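S-adenosylmethionine-dependent methyltransferase (Clostridium acetobutylicum, PDB 1Y8C) probably transfers a methyl group from S-adenosylmethionine to an acceptor substrate, using a Rossmann-like methyltransferase domain. Local coordinates at residues D11-A16 with V164-E169; N61-D66 with K85-C90; D110-I115 with F138-N143; V177-S182 with H198-Y203. One frame throughout, in Å; residues are numbered along the deposited sequence.

Contact 1 (D11-A16 with V164-E169); sequences DKLIRA and VFYYWE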
# COMPACT_ATOMS: atom_id res chain seq x y z
N ASP A 11 8.64 3.27 7.12
CA ASP A 11 8.64 1.98 6.45
C ASP A 11 9.74 1.05 6.92
O ASP A 11 9.57 -0.17 6.91
CB ASP A 11 8.77 2.17 4.93
CG ASP A 11 7.46 2.56 4.28
OD1 ASP A 11 6.39 2.26 4.88
OD2 ASP A 11 7.50 3.14 3.17
N LYS A 12 10.87 1.61 7.33
CA LYS A 12 11.99 0.81 7.81
C LYS A 12 11.83 0.37 9.27
O LYS A 12 12.27 -0.71 9.64
CB LYS A 12 13.30 1.58 7.65
CG LYS A 12 14.49 0.92 8.34
CD LYS A 12 15.73 1.81 8.32
CE LYS A 12 16.89 1.20 9.12
NZ LYS A 12 17.38 -0.11 8.55
N LEU A 13 11.21 1.21 10.09
CA LEU A 13 11.06 0.87 11.49
C LEU A 13 9.70 0.27 11.86
O LEU A 13 9.63 -0.75 12.54
CB LEU A 13 11.36 2.09 12.36
CG LEU A 13 12.73 2.76 12.15
CD1 LEU A 13 12.86 3.96 13.06
CD2 LEU A 13 13.85 1.77 12.41
N ILE A 14 8.62 0.89 11.40
CA ILE A 14 7.30 0.39 11.74
C ILE A 14 6.89 -0.82 10.90
O ILE A 14 6.52 -1.86 11.45
CB ILE A 14 6.24 1.49 11.59
CG1 ILE A 14 6.71 2.77 12.29
CG2 ILE A 14 4.93 1.03 12.19
CD1 ILE A 14 7.12 2.59 13.75
N ARG A 15 6.97 -0.70 9.58
CA ARG A 15 6.62 -1.80 8.68
C ARG A 15 7.64 -2.94 8.82
O ARG A 15 7.26 -4.09 9.02
CB ARG A 15 6.55 -1.30 7.22
CG ARG A 15 5.52 -0.20 7.00
CD ARG A 15 4.70 -0.44 5.74
NE ARG A 15 3.31 -0.03 5.90
CZ ARG A 15 2.88 1.23 5.93
NH1 ARG A 15 3.74 2.23 5.80
NH2 ARG A 15 1.59 1.50 6.09
N ALA A 16 8.92 -2.60 8.70
CA ALA A 16 10.03 -3.54 8.84
C ALA A 16 10.20 -4.63 7.79
O ALA A 16 11.27 -5.24 7.70
CB ALA A 16 9.98 -4.18 10.24
N VAL A 164 16.70 8.66 15.91
CA VAL A 164 15.26 8.57 15.88
C VAL A 164 14.76 7.89 17.14
O VAL A 164 15.25 6.83 17.52
CB VAL A 164 14.77 7.76 14.67
CG1 VAL A 164 13.25 7.62 14.71
CG2 VAL A 164 15.19 8.45 13.39
N PHE A 165 13.79 8.51 17.80
CA PHE A 165 13.19 7.98 19.01
C PHE A 165 11.68 7.89 18.81
O PHE A 165 11.07 8.84 18.30
CB PHE A 165 13.49 8.90 20.20
CG PHE A 165 12.88 8.45 21.48
CD1 PHE A 165 13.60 7.68 22.38
CD2 PHE A 165 11.53 8.70 21.74
CE1 PHE A 165 12.99 7.16 23.53
CE2 PHE A 165 10.91 8.18 22.87
CZ PHE A 165 11.64 7.41 23.77
N TYR A 166 11.06 6.78 19.22
CA TYR A 166 9.62 6.64 19.06
C TYR A 166 8.96 5.73 20.08
O TYR A 166 9.55 4.76 20.53
CB TYR A 166 9.28 6.18 17.62
CG TYR A 166 9.41 4.69 17.33
CD1 TYR A 166 8.56 3.77 17.96
CD2 TYR A 166 10.34 4.21 16.41
CE1 TYR A 166 8.63 2.41 17.67
CE2 TYR A 166 10.42 2.84 16.11
CZ TYR A 166 9.56 1.94 16.75
OH TYR A 166 9.60 0.58 16.48
N TYR A 167 7.73 6.07 20.45
CA TYR A 167 6.94 5.27 21.38
C TYR A 167 5.71 4.86 20.59
O TYR A 167 4.97 5.71 20.09
CB TYR A 167 6.55 6.09 22.60
CG TYR A 167 5.55 5.41 23.49
CD1 TYR A 167 5.71 4.07 23.85
CD2 TYR A 167 4.46 6.10 24.00
CE1 TYR A 167 4.80 3.44 24.70
CE2 TYR A 167 3.55 5.47 24.85
CZ TYR A 167 3.73 4.14 25.19
OH TYR A 167 2.82 3.53 26.03
N TRP A 168 5.50 3.56 20.48
CA TRP A 168 4.38 3.03 19.70
C TRP A 168 3.42 2.22 20.58
O TRP A 168 3.81 1.22 21.17
CB TRP A 168 4.97 2.17 18.56
CG TRP A 168 4.00 1.39 17.72
CD1 TRP A 168 2.64 1.40 17.82
CD2 TRP A 168 4.33 0.47 16.67
NE1 TRP A 168 2.10 0.54 16.90
CE2 TRP A 168 3.10 -0.04 16.18
CE3 TRP A 168 5.52 0.04 16.09
CZ2 TRP A 168 3.05 -0.99 15.14
CZ3 TRP A 168 5.47 -0.91 15.05
CH2 TRP A 168 4.24 -1.40 14.59
N GLU A 169 2.17 2.66 20.67
CA GLU A 169 1.19 1.94 21.48
C GLU A 169 0.10 1.33 20.58
O GLU A 169 -0.49 2.02 19.75
CB GLU A 169 0.54 2.88 22.50
CG GLU A 169 0.22 2.22 23.83
CD GLU A 169 -1.00 2.80 24.52
OE1 GLU A 169 -1.06 4.03 24.70
OE2 GLU A 169 -1.89 2.01 24.90
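The last turn of the N-terminal helix 3-15 packs on one face of the four-stranded antiparallel sheet, where Leu13 and Ile14 meet Val164, Tyr166 and Trp168. These three strand residues alternate with Phe165 and Tyr167, which lie on the other face, so every second side chain is offered to the helix. The axes of 11-15 and 164-169 come within 11.5 Å and run 26° from parallel, a spacing that leaves room for large rings. Ile14 fills it with two branches. Its CG2 methyl sits over the Trp168 ring, 3.5 Å from Trp168 CH2, in a CH-pi contact; its CD1 methyl lies over one face of the Tyr166 ring, toward the rim, 3.9 Å from Tyr166 CZ. With CG2 anti to the backbone N and CG1 beside that N (chi1 -48°), the beta-branch splits so that one isoleucine serves both aromatic residues. Leu13 meets the earlier residues of the strand: its CB comes obliquely to Tyr166, 3.9 Å from Tyr166 CE2, and its CD1 meets Val164 CG1 tip to tip at 4.0 Å. Branched aliphatic chains suit this place because they fit between rings without needing polar partners. On another side of the helix, Arg15 NH1 bonds Asp11 OD1 at 2.8 Å within the guanidinium plane, a salt bridge one turn apart; Arg15 NE also pairs with Asp110 OD1, and Asp11 OD2 bonds Tyr20 OH. Around this patch, Leu13 touches Tyr159 of strand 157-161, and Ile14 touches Ile181 and Phe183 of strand 176-186, so the helix end rests across three adjacent strands.

Contact 2 (N61-D66 with K85-C90); sequences NTWAVD and KPRLAC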
# COMPACT_ATOMS: atom_id res chain seq x y z
N ASN A 61 2.24 5.59 -19.69
CA ASN A 61 1.46 6.56 -18.93
C ASN A 61 1.23 6.08 -17.51
O ASN A 61 0.81 4.94 -17.29
CB ASN A 61 0.12 6.83 -19.61
CG ASN A 61 0.25 7.03 -21.11
OD1 ASN A 61 -0.21 6.20 -21.91
ND2 ASN A 61 0.88 8.13 -21.51
N THR A 62 1.47 6.97 -16.55
CA THR A 62 1.29 6.63 -15.15
C THR A 62 0.42 7.62 -14.40
O THR A 62 0.47 8.83 -14.63
CB THR A 62 2.66 6.54 -14.42
OG1 THR A 62 3.50 5.60 -15.09
CG2 THR A 62 2.47 6.11 -12.98
N TRP A 63 -0.39 7.09 -13.49
CA TRP A 63 -1.25 7.89 -12.64
C TRP A 63 -0.99 7.47 -11.20
O TRP A 63 -0.94 6.28 -10.89
CB TRP A 63 -2.72 7.65 -12.97
CG TRP A 63 -3.16 8.37 -14.17
CD1 TRP A 63 -2.88 8.07 -15.47
CD2 TRP A 63 -4.00 9.53 -14.20
NE1 TRP A 63 -3.50 8.96 -16.31
CE2 TRP A 63 -4.20 9.86 -15.56
CE3 TRP A 63 -4.62 10.30 -13.21
CZ2 TRP A 63 -4.97 10.96 -15.95
CZ3 TRP A 63 -5.39 11.39 -13.60
CH2 TRP A 63 -5.57 11.70 -14.96
N ALA A 64 -0.82 8.46 -10.34
CA ALA A 64 -0.55 8.24 -8.93
C ALA A 64 -1.62 8.97 -8.13
O ALA A 64 -1.82 10.17 -8.29
CB ALA A 64 0.83 8.78 -8.58
N VAL A 65 -2.30 8.23 -7.25
CA VAL A 65 -3.36 8.80 -6.44
C VAL A 65 -3.12 8.57 -4.96
O VAL A 65 -2.69 7.50 -4.56
CB VAL A 65 -4.71 8.17 -6.81
CG1 VAL A 65 -5.81 8.83 -6.02
CG2 VAL A 65 -4.95 8.31 -8.30
N ASP A 66 -3.38 9.59 -4.16
CA ASP A 66 -3.20 9.49 -2.71
C ASP A 66 -4.05 10.56 -2.06
O ASP A 66 -4.26 11.62 -2.62
CB ASP A 66 -1.72 9.68 -2.34
CG ASP A 66 -1.40 9.19 -0.93
OD1 ASP A 66 -1.85 9.82 0.06
OD2 ASP A 66 -0.72 8.15 -0.81
N LYS A 85 7.09 11.98 -15.35
CA LYS A 85 5.92 12.85 -15.43
C LYS A 85 4.60 12.10 -15.30
O LYS A 85 3.80 12.06 -16.22
CB LYS A 85 5.93 13.63 -16.75
CG LYS A 85 7.10 14.61 -16.88
CD LYS A 85 7.06 15.41 -18.19
CE LYS A 85 5.92 16.43 -18.22
NZ LYS A 85 5.86 17.17 -19.52
N PRO A 86 4.36 11.46 -14.15
CA PRO A 86 3.09 10.74 -13.99
C PRO A 86 1.96 11.71 -13.58
O PRO A 86 2.21 12.70 -12.88
CB PRO A 86 3.40 9.71 -12.90
CG PRO A 86 4.44 10.41 -12.07
CD PRO A 86 5.33 11.04 -13.12
N ARG A 87 0.73 11.44 -14.01
CA ARG A 87 -0.40 12.30 -13.66
C ARG A 87 -0.78 12.07 -12.21
O ARG A 87 -0.95 10.92 -11.78
CB ARG A 87 -1.62 11.99 -14.52
CG ARG A 87 -1.40 12.08 -16.03
CD ARG A 87 -0.95 13.46 -16.46
NE ARG A 87 -1.19 13.66 -17.89
CZ ARG A 87 -2.30 14.20 -18.39
NH1 ARG A 87 -3.28 14.59 -17.58
NH2 ARG A 87 -2.43 14.33 -19.70
N LEU A 88 -0.93 13.14 -11.44
CA LEU A 88 -1.28 13.00 -10.03
C LEU A 88 -2.73 13.40 -9.73
O LEU A 88 -3.35 14.19 -10.45
CB LEU A 88 -0.31 13.83 -9.19
CG LEU A 88 1.19 13.59 -9.41
CD1 LEU A 88 2.00 14.54 -8.56
CD2 LEU A 88 1.55 12.16 -9.09
N ALA A 89 -3.29 12.85 -8.66
CA ALA A 89 -4.66 13.19 -8.27
C ALA A 89 -4.91 12.84 -6.81
O ALA A 89 -4.64 11.73 -6.37
CB ALA A 89 -5.67 12.48 -9.17
N CYS A 90 -5.43 13.82 -6.07
CA CYS A 90 -5.73 13.63 -4.66
C CYS A 90 -7.17 13.16 -4.55
O CYS A 90 -8.10 13.93 -4.82
CB CYS A 90 -5.55 14.95 -3.91
SG CYS A 90 -5.45 14.77 -2.11
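One face of the Trp63 indole carries the aliphatic stem of Arg87: CB stands 3.4 Å from Trp63 CD2, above the six-membered ring in a CH-pi contact, and CG follows toward CE2, 3.6 Å from Trp63 CE2. Arg87 CG is anti to its carbonyl carbon, and the chain bends at chi2 (-59°), which leads the stem across the indole; the guanidinium plane ends 29° from the ring plane. Phe102 meets the same indole from outside the pair. Arginine suits this outer strand because its methylenes pack while its charged end can remain at the surface. Trp63 and Arg87, like Val65 and Ala89, face one side of the sheet; Ala64 and Leu88 face the other, with Ala64 CB 3.5 Å from Leu88 CD2, near helix 69-81. That helix completes the beta-alpha-beta crossover between the parallel strands. Arg87 N donates to Thr62 O at 2.7 Å, Ala64 N to Arg87 O at 2.9 Å and Ala89 N to Ala64 O at 3.1 Å, whereas the last bond, Asp66 N to Ala89 O, is weak at 3.3 Å. The backbone pairing thus satisfies main-chain polar groups along the edge of the sheet; just past strand 61-65 the Asp66 carboxylate accepts from Gly47 N (OD2) and Ser68 N (OD1).

Contact 3 (D110-I115 with F138-N143); sequences DSTNYI and FIFDIN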
# COMPACT_ATOMS: atom_id res chain seq x y z
N ASP A 110 -0.00 -2.11 2.89
CA ASP A 110 -1.22 -2.30 3.67
C ASP A 110 -2.24 -1.17 3.64
O ASP A 110 -3.00 -0.99 4.59
CB ASP A 110 -0.89 -2.68 5.14
CG ASP A 110 0.26 -1.87 5.75
OD1 ASP A 110 1.43 -2.14 5.42
OD2 ASP A 110 -0.00 -0.96 6.56
N SER A 111 -2.29 -0.42 2.54
CA SER A 111 -3.27 0.68 2.46
C SER A 111 -4.70 0.18 2.53
O SER A 111 -5.56 0.81 3.14
CB SER A 111 -3.06 1.49 1.18
OG SER A 111 -1.91 2.31 1.31
N THR A 112 -4.95 -0.97 1.93
CA THR A 112 -6.26 -1.58 1.95
C THR A 112 -6.78 -1.76 3.39
O THR A 112 -7.98 -1.67 3.62
CB THR A 112 -6.22 -2.96 1.23
OG1 THR A 112 -5.90 -2.75 -0.15
CG2 THR A 112 -7.56 -3.69 1.34
N ASN A 113 -5.90 -2.00 4.35
CA ASN A 113 -6.39 -2.16 5.72
C ASN A 113 -6.97 -0.89 6.33
O ASN A 113 -7.68 -0.96 7.31
CB ASN A 113 -5.30 -2.69 6.66
CG ASN A 113 -4.80 -4.06 6.27
OD1 ASN A 113 -3.92 -4.19 5.42
ND2 ASN A 113 -5.36 -5.10 6.87
N TYR A 114 -6.65 0.27 5.75
CA TYR A 114 -7.17 1.52 6.28
C TYR A 114 -8.64 1.71 5.95
O TYR A 114 -9.29 2.62 6.45
CB TYR A 114 -6.37 2.71 5.75
CG TYR A 114 -4.96 2.82 6.29
CD1 TYR A 114 -3.86 2.66 5.45
CD2 TYR A 114 -4.71 3.11 7.63
CE1 TYR A 114 -2.56 2.79 5.92
CE2 TYR A 114 -3.41 3.24 8.11
CZ TYR A 114 -2.34 3.08 7.24
OH TYR A 114 -1.03 3.21 7.68
N ILE A 115 -9.18 0.86 5.08
CA ILE A 115 -10.59 0.96 4.76
C ILE A 115 -11.25 0.05 5.78
O ILE A 115 -11.52 -1.12 5.51
CB ILE A 115 -10.87 0.44 3.36
CG1 ILE A 115 -10.02 1.23 2.35
CG2 ILE A 115 -12.37 0.58 3.06
CD1 ILE A 115 -10.00 0.63 0.96
N PHE A 138 -4.42 -6.43 -11.20
CA PHE A 138 -4.52 -5.59 -10.01
C PHE A 138 -3.77 -6.27 -8.86
O PHE A 138 -4.12 -7.39 -8.45
CB PHE A 138 -5.99 -5.37 -9.62
CG PHE A 138 -6.17 -4.70 -8.26
CD1 PHE A 138 -5.29 -3.71 -7.83
CD2 PHE A 138 -7.25 -5.06 -7.44
CE1 PHE A 138 -5.46 -3.07 -6.59
CE2 PHE A 138 -7.44 -4.43 -6.20
CZ PHE A 138 -6.54 -3.43 -5.77
N ILE A 139 -2.75 -5.59 -8.35
CA ILE A 139 -1.92 -6.12 -7.26
C ILE A 139 -1.99 -5.25 -6.00
O ILE A 139 -1.76 -4.04 -6.06
CB ILE A 139 -0.45 -6.25 -7.74
CG1 ILE A 139 -0.39 -7.19 -8.94
CG2 ILE A 139 0.43 -6.76 -6.63
CD1 ILE A 139 1.00 -7.38 -9.52
N PHE A 140 -2.31 -5.87 -4.87
CA PHE A 140 -2.39 -5.15 -3.61
C PHE A 140 -2.04 -6.07 -2.45
O PHE A 140 -2.14 -7.29 -2.58
CB PHE A 140 -3.80 -4.60 -3.40
CG PHE A 140 -4.83 -5.66 -3.08
CD1 PHE A 140 -5.21 -5.91 -1.77
CD2 PHE A 140 -5.44 -6.39 -4.10
CE1 PHE A 140 -6.18 -6.87 -1.47
CE2 PHE A 140 -6.42 -7.36 -3.80
CZ PHE A 140 -6.79 -7.59 -2.49
N ASP A 141 -1.63 -5.50 -1.32
CA ASP A 141 -1.30 -6.34 -0.17
C ASP A 141 -2.03 -5.86 1.05
O ASP A 141 -2.53 -4.74 1.10
CB ASP A 141 0.20 -6.33 0.11
CG ASP A 141 0.69 -4.99 0.61
OD1 ASP A 141 0.37 -4.61 1.76
OD2 ASP A 141 1.41 -4.31 -0.15
N ILE A 142 -2.08 -6.73 2.05
CA ILE A 142 -2.73 -6.39 3.31
C ILE A 142 -1.94 -7.01 4.44
O ILE A 142 -1.16 -7.95 4.24
CB ILE A 142 -4.16 -6.93 3.38
CG1 ILE A 142 -4.13 -8.46 3.46
CG2 ILE A 142 -4.96 -6.45 2.17
CD1 ILE A 142 -5.49 -9.09 3.73
N ASN A 143 -2.13 -6.47 5.64
CA ASN A 143 -1.48 -7.04 6.79
C ASN A 143 -2.44 -8.16 7.12
O ASN A 143 -3.66 -7.99 7.03
CB ASN A 143 -1.39 -6.04 7.94
CG ASN A 143 -0.14 -5.17 7.86
OD1 ASN A 143 0.94 -5.65 7.54
ND2 ASN A 143 -0.29 -3.89 8.15
O HOH W 1 -2.92 -2.38 0.18
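Asp110 N donates to Asp141 OD1 at 2.8 Å, meeting the syn side of the carboxylate 21° out of its plane. Asp141 has CG between the backbone N and the carbonyl carbon (chi1 69°), which turns OD1 to the loop, while its OD2 is bonded to Tyr226 OH. In the other direction Asn113 OD1 accepts from Asn143 N at 2.9 Å, with the donor tilted from the carbonyl plane; Asn113 ND2 reaches Asn143 O in a weak bond of 3.4 Å and also donates to Arg201 O. An amide suits this place because it can both accept and donate along a strand end. One water bridges the segments, accepting from Thr112 N and donating to Asp141 O at 2.6 Å. The loop 110-115 follows strand 104-107 and includes a 3-10 turn at 112-114, while 138-143 is the C-terminal part of the neighbouring parallel strand in the Rossmann-like sheet; loops at this edge commonly shape the cofactor and substrate site of such methyltransferases. In apolar packing, Thr112 CB is 3.8 Å from Ile142 CG2. The Thr112 hydroxyl, weakly bonded to Tyr124 OH, approaches the Phe140 ring obliquely, with OG1 3.6 Å from Phe140 CD1. Among the charged groups, Asp110 and Asp141 bring their OD1 atoms within 4.5 Å, and Arg237 NH1 forms salt bridges to both, probably offsetting their repulsion. Asn143 ND2 packs against Asp110 CG at 3.2 Å, their planes 30° apart, and gives a hydrogen bond to Glu200 OE1.

Contact 4 (V177-S182 with H198-Y203); sequences VSMYIS and HEERAY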
# COMPACT_ATOMS: atom_id res chain seq x y z
N VAL A 177 -7.41 -2.48 14.84
CA VAL A 177 -6.19 -2.15 15.54
C VAL A 177 -5.96 -0.65 15.48
O VAL A 177 -5.95 -0.06 14.41
CB VAL A 177 -4.97 -2.82 14.90
CG1 VAL A 177 -3.69 -2.38 15.61
CG2 VAL A 177 -5.12 -4.32 14.97
N SER A 178 -5.76 -0.03 16.64
CA SER A 178 -5.51 1.40 16.65
C SER A 178 -4.06 1.61 17.06
O SER A 178 -3.62 1.16 18.12
CB SER A 178 -6.45 2.08 17.63
OG SER A 178 -7.77 1.59 17.43
N MSE A 179 -3.30 2.29 16.20
CA MSE A 179 -1.90 2.53 16.45
C MSE A 179 -1.64 3.99 16.75
O MSE A 179 -2.03 4.87 15.98
CB MSE A 179 -1.09 2.11 15.24
CG MSE A 179 -1.45 0.75 14.68
SE MSE A 179 -0.46 0.36 13.05
CE MSE A 179 -1.91 0.39 11.77
N TYR A 180 -0.97 4.25 17.86
CA TYR A 180 -0.64 5.61 18.22
C TYR A 180 0.87 5.67 18.28
O TYR A 180 1.50 4.94 19.06
CB TYR A 180 -1.26 5.96 19.57
CG TYR A 180 -2.75 5.70 19.64
CD1 TYR A 180 -3.25 4.39 19.68
CD2 TYR A 180 -3.67 6.75 19.67
CE1 TYR A 180 -4.62 4.14 19.75
CE2 TYR A 180 -5.04 6.51 19.74
CZ TYR A 180 -5.51 5.20 19.78
OH TYR A 180 -6.86 4.95 19.89
N ILE A 181 1.48 6.52 17.46
CA ILE A 181 2.93 6.58 17.46
C ILE A 181 3.50 7.98 17.47
O ILE A 181 3.19 8.79 16.60
CB ILE A 181 3.52 5.88 16.22
CG1 ILE A 181 2.90 4.50 16.02
CG2 ILE A 181 5.01 5.77 16.39
CD1 ILE A 181 3.45 3.75 14.82
N SER A 182 4.34 8.24 18.46
CA SER A 182 5.01 9.53 18.60
C SER A 182 6.47 9.36 18.21
O SER A 182 7.22 8.59 18.83
CB SER A 182 4.93 10.01 20.05
OG SER A 182 3.59 10.30 20.42
N HIS A 198 -2.99 5.82 13.21
CA HIS A 198 -3.69 5.13 12.14
C HIS A 198 -4.57 4.01 12.69
O HIS A 198 -4.35 3.52 13.80
CB HIS A 198 -2.68 4.57 11.13
CG HIS A 198 -1.73 5.59 10.59
ND1 HIS A 198 -0.37 5.36 10.46
CD2 HIS A 198 -1.93 6.86 10.16
CE1 HIS A 198 0.21 6.44 9.97
NE2 HIS A 198 -0.71 7.36 9.78
N GLU A 199 -5.54 3.60 11.89
CA GLU A 199 -6.46 2.55 12.27
C GLU A 199 -6.55 1.57 11.11
O GLU A 199 -6.83 1.97 9.99
CB GLU A 199 -7.81 3.17 12.55
CG GLU A 199 -8.71 2.40 13.48
CD GLU A 199 -9.78 3.30 14.06
OE1 GLU A 199 -10.55 3.90 13.27
OE2 GLU A 199 -9.86 3.42 15.31
N GLU A 200 -6.30 0.29 11.39
CA GLU A 200 -6.36 -0.75 10.35
C GLU A 200 -7.31 -1.88 10.78
O GLU A 200 -7.34 -2.26 11.95
CB GLU A 200 -4.96 -1.32 10.06
CG GLU A 200 -4.11 -0.49 9.08
CD GLU A 200 -2.81 -1.19 8.63
OE1 GLU A 200 -2.78 -2.44 8.53
OE2 GLU A 200 -1.82 -0.47 8.33
N ARG A 201 -8.09 -2.40 9.84
CA ARG A 201 -8.99 -3.49 10.19
C ARG A 201 -8.34 -4.81 9.84
O ARG A 201 -7.65 -4.93 8.83
CB ARG A 201 -10.33 -3.39 9.45
CG ARG A 201 -11.43 -4.06 10.25
CD ARG A 201 -12.39 -4.89 9.43
NE ARG A 201 -13.61 -4.15 9.09
CZ ARG A 201 -14.80 -4.72 8.97
NH1 ARG A 201 -14.94 -6.03 9.15
NH2 ARG A 201 -15.87 -3.99 8.65
N ALA A 202 -8.56 -5.80 10.69
CA ALA A 202 -7.99 -7.11 10.45
C ALA A 202 -8.98 -7.96 9.67
O ALA A 202 -9.89 -8.55 10.24
CB ALA A 202 -7.64 -7.77 11.77
N TYR A 203 -8.78 -8.01 8.35
CA TYR A 203 -9.64 -8.78 7.47
C TYR A 203 -9.15 -10.21 7.29
O TYR A 203 -7.95 -10.45 7.15
CB TYR A 203 -9.72 -8.11 6.09
CG TYR A 203 -10.54 -6.85 6.04
CD1 TYR A 203 -9.95 -5.62 5.73
CD2 TYR A 203 -11.92 -6.88 6.26
CE1 TYR A 203 -10.72 -4.46 5.64
CE2 TYR A 203 -12.69 -5.73 6.17
CZ TYR A 203 -12.09 -4.52 5.86
OH TYR A 203 -12.85 -3.38 5.77
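Met179, a selenomethionine in this crystal, reaches from its strand across to Glu200 on the next. Its CB lies 3.8 Å from His198 O, and CG passes near the same oxygen. Beyond the SE atom, the bend at chi3 (-112°) swings CE over to Glu200, 3.6 Å from Glu200 CG and 3.5 Å from Glu200 OE2. A long, flexible, unbranched chain suits this reach, since it can lie against the methylenes of an acid two residues along the partner strand. Val177, Met179, His198 and Glu200 share this face of the sheet; Ser178 and Glu199 share the other, where Ser178 OG gives a weak bond to Glu199 OE2. The strands are the two arms of the beta hairpin 176-186 and 191-201. At the hydrogen-bonded pair Val177 and Glu200, Val177 N donates to Glu200 O at 2.9 Å, almost straight at 175°, and Glu200 N returns a bond to Val177 O at 3.1 Å. At Met179 and His198, Met179 N donates to His198 O at 2.9 Å and His198 N to Met179 O at 3.1 Å. The non-hydrogen-bonded pair Ser178 and Glu199 lies between them. Glu200 is thus a buried acid held in two ways: its OE1 is satisfied by a hydrogen bond from Asn143 ND2, while the Met179 methyl packs against its aliphatic stem.

Contacts 2 and 3 belong to the seven-stranded mixed sheet, contact 2 at its outer strand 87-89 and contact 3 on strand 136-143, with centres 18 Å apart. Contacts 1 and 4 belong to the four-stranded antiparallel sheet, 13 Å apart between centres, and their strands 164-173 and 176-186 are neighbours. Along the chain, helix 3-15 opens contact 1 before contacts 2 and 3 form, strand 164-173 then closes it, and contact 4 follows. Contact 3 touches both contacts of the antiparallel sheet: Asp110 takes Arg15 of contact 1 in a salt bridge, and Ile115 O meets Tyr203 OH of contact 4. The N-terminal helix and the antiparallel sheet are thereby tied to the Rossmann-like core.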